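Local coordinates for protein lombricine kinase (Urechis caupo, PDB 3JPZ) that reversibly transfers the gamma-phosphoryl group of ATP to the guanidino group of lombricine, giving phospholombricine, a phosphagen, at residues 133-136 / 137-141. Numbering follows the deposited sequence.
Sequences CTRG and ERREV
T134 and E137 exchange bonds at the start of helix 135-149, each side chain taking the backbone N-H of the other: a capping box with T134 as N-cap. E137 N donates to T134 OG1 at 3.0 Å, nearly straight at 162°. In return T134 N reaches E137 OE1, also at 3.0 Å, meeting the carboxylate on its anti side, a little out of plane. Chi1 of T134, 53°, tucks OG1 between N and C, facing into the first turn; E137 runs out extended and crosses the threonine at about a right angle.

Behind the cap the ordinary helical bonds take over, R138 N to T134 O, R139 N to R135 O and E140 N to G136 O. A water also donates to R135 O at 2.7 Å, and the same water accepts from R138 NH1 at 2.9 Å. R138 bends at chi3 (-73°), which folds its guanidinium back toward the N-terminal end, with T134 O over one face, R135 CG at its edge and C133 SG 3.5 Å from R138 NH2.

R135 and R139 lie side by side, their guanidinium planes well turned from each other. Within the chain E137 OE2 accepts from C128 N, while salt bridges from D197 to R135 and R138 and from D200 to R139 probably offset the positive charge, to which R196 and R202 add close to R138. From the second subunit, N5 bonds T134 OG1, D45 pairs with R135, N10 accepts from G136 N and R135 NE, and F11 O receives R139 NH2. The helix start is thus built into the dimer interface, against helices 7-10 and 44-53 of the second subunit, which carry N10 and D45, while R138 O accepts from N217 ND2, just beyond strand 212-216 of the large antiparallel sheet.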
ATOM      1  N   CYS A 133       6.667  12.452  -2.233  1.00 26.44           N
ATOM      2  CA  CYS A 133       8.089  12.765  -2.234  1.00 23.08           C
ATOM      3  C   CYS A 133       8.917  11.615  -2.791  1.00 30.73           C
ATOM      4  O   CYS A 133       8.634  10.446  -2.538  1.00 13.65           O
ATOM      5  CB  CYS A 133       8.568  13.078  -0.819  1.00 23.23           C
ATOM      6  SG  CYS A 133       8.488  11.647   0.293  1.00 22.57           S
ATOM      7  N   THR A 134       9.958  11.954  -3.540  1.00 14.54           N
ATOM      8  CA  THR A 134      10.873  10.952  -4.036  1.00 20.99           C
ATOM      9  C   THR A 134      11.778  10.547  -2.885  1.00 18.23           C
ATOM     10  O   THR A 134      11.802  11.219  -1.857  1.00 16.28           O
ATOM     11  CB  THR A 134      11.748  11.521  -5.166  1.00 17.66           C
ATOM     12  OG1 THR A 134      12.380  12.722  -4.707  1.00 16.70           O
ATOM     13  CG2 THR A 134      10.913  11.830  -6.393  1.00 15.24           C
ATOM     14  N   ARG A 135      12.514   9.452  -3.056  1.00 14.81           N
ATOM     15  CA  ARG A 135      13.568   9.068  -2.119  1.00 35.00           C
ATOM     16  C   ARG A 135      14.591  10.191  -1.924  1.00 24.45           C
ATOM     17  O   ARG A 135      15.125  10.366  -0.833  1.00 27.52           O
ATOM     18  CB  ARG A 135      14.298   7.824  -2.620  1.00 31.01           C
ATOM     19  CG  ARG A 135      13.652   6.515  -2.215  1.00 34.53           C
ATOM     20  CD  ARG A 135      14.491   5.358  -2.702  1.00 24.77           C
ATOM     21  NE  ARG A 135      14.661   5.416  -4.146  1.00 18.01           N
ATOM     22  CZ  ARG A 135      13.821   4.879  -5.022  1.00 24.73           C
ATOM     23  NH1 ARG A 135      14.061   4.988  -6.325  1.00 24.26           N
ATOM     24  NH2 ARG A 135      12.745   4.232  -4.594  1.00 19.34           N
ATOM     25  N   GLY A 136      14.865  10.941  -2.986  1.00 23.11           N
ATOM     26  CA  GLY A 136      15.837  12.017  -2.922  1.00 27.50           C
ATOM     27  C   GLY A 136      15.309  13.196  -2.123  1.00 29.28           C
ATOM     28  O   GLY A 136      16.014  13.766  -1.288  1.00 22.64           O
ATOM     29  N   GLU A 137      14.061  13.562  -2.383  1.00 28.11           N
ATOM     30  CA  GLU A 137      13.418  14.635  -1.654  1.00 27.96           C
ATOM     31  C   GLU A 137      13.414  14.303  -0.172  1.00 28.69           C
ATOM     32  O   GLU A 137      13.720  15.146   0.665  1.00 17.35           O
ATOM     33  CB  GLU A 137      11.980  14.810  -2.133  1.00 16.85           C
ATOM     34  CG  GLU A 137      11.819  15.661  -3.371  1.00 41.13           C
ATOM     35  CD  GLU A 137      10.360  15.881  -3.722  1.00 21.79           C
ATOM     36  OE1 GLU A 137       9.680  14.897  -4.078  1.00 26.34           O
ATOM     37  OE2 GLU A 137       9.895  17.033  -3.639  1.00 16.33           O
ATOM     38  N   ARG A 138      13.080  13.057   0.139  1.00 16.05           N
ATOM     39  CA  ARG A 138      12.891  12.621   1.514  1.00 16.05           C
ATOM     40  C   ARG A 138      14.201  12.660   2.266  1.00 21.87           C
ATOM     41  O   ARG A 138      14.242  13.007   3.447  1.00 16.59           O
ATOM     42  CB  ARG A 138      12.335  11.196   1.536  1.00 16.35           C
ATOM     43  CG  ARG A 138      11.693  10.794   2.851  1.00 17.14           C
ATOM     44  CD  ARG A 138      11.329   9.317   2.855  1.00 22.81           C
ATOM     45  NE  ARG A 138      10.176   9.034   2.005  1.00 20.08           N
ATOM     46  CZ  ARG A 138      10.214   8.352   0.862  1.00 13.07           C
ATOM     47  NH1 ARG A 138      11.349   7.847   0.403  1.00 14.96           N
ATOM     48  NH2 ARG A 138       9.098   8.165   0.180  1.00 14.61           N
ATOM     49  N   ARG A 139      15.270  12.279   1.579  1.00 28.91           N
ATOM     50  CA  ARG A 139      16.600  12.328   2.158  1.00 23.22           C
ATOM     51  C   ARG A 139      16.994  13.769   2.419  1.00 18.28           C
ATOM     52  O   ARG A 139      17.728  14.038   3.354  1.00 24.38           O
ATOM     53  CB  ARG A 139      17.624  11.674   1.225  1.00 29.06           C
ATOM     54  CG  ARG A 139      17.603  10.158   1.250  1.00 21.61           C
ATOM     55  CD  ARG A 139      18.117   9.605  -0.061  1.00 30.67           C
ATOM     56  NE  ARG A 139      18.020   8.152  -0.128  1.00 27.03           N
ATOM     57  CZ  ARG A 139      18.437   7.431  -1.162  1.00 36.71           C
ATOM     58  NH1 ARG A 139      18.982   8.033  -2.218  1.00 26.57           N
ATOM     59  NH2 ARG A 139      18.311   6.111  -1.135  1.00 19.53           N
ATOM     60  N   GLU A 140      16.513  14.682   1.577  1.00 28.48           N
ATOM     61  CA  GLU A 140      16.765  16.111   1.745  1.00 27.28           C
ATOM     62  C   GLU A 140      16.006  16.663   2.950  1.00 26.90           C
ATOM     63  O   GLU A 140      16.523  17.501   3.674  1.00 27.42           O
ATOM     64  CB  GLU A 140      16.385  16.881   0.478  1.00 41.16           C
ATOM     65  CG  GLU A 140      16.527  18.398   0.590  1.00 38.31           C
ATOM     66  CD  GLU A 140      17.962  18.849   0.797  1.00 36.52           C
ATOM     67  OE1 GLU A 140      18.864  17.990   0.774  1.00 30.09           O
ATOM     68  OE2 GLU A 140      18.188  20.063   0.989  1.00 49.45           O
ATOM     69  N   VAL A 141      14.777  16.203   3.166  1.00 17.56           N
ATOM     70  CA  VAL A 141      14.081  16.530   4.406  1.00 17.10           C
ATOM     71  C   VAL A 141      14.905  16.043   5.598  1.00 17.55           C
ATOM     72  O   VAL A 141      15.236  16.819   6.496  1.00 19.09           O
ATOM     73  CB  VAL A 141      12.683  15.888   4.498  1.00 16.06           C
ATOM     74  CG1 VAL A 141      12.093  16.168   5.855  1.00 15.69           C
ATOM     75  CG2 VAL A 141      11.770  16.418   3.416  1.00 15.85           C
TER
HETATM   76  O   HOH W   1      14.168   8.519   0.940  1.00 20.77           O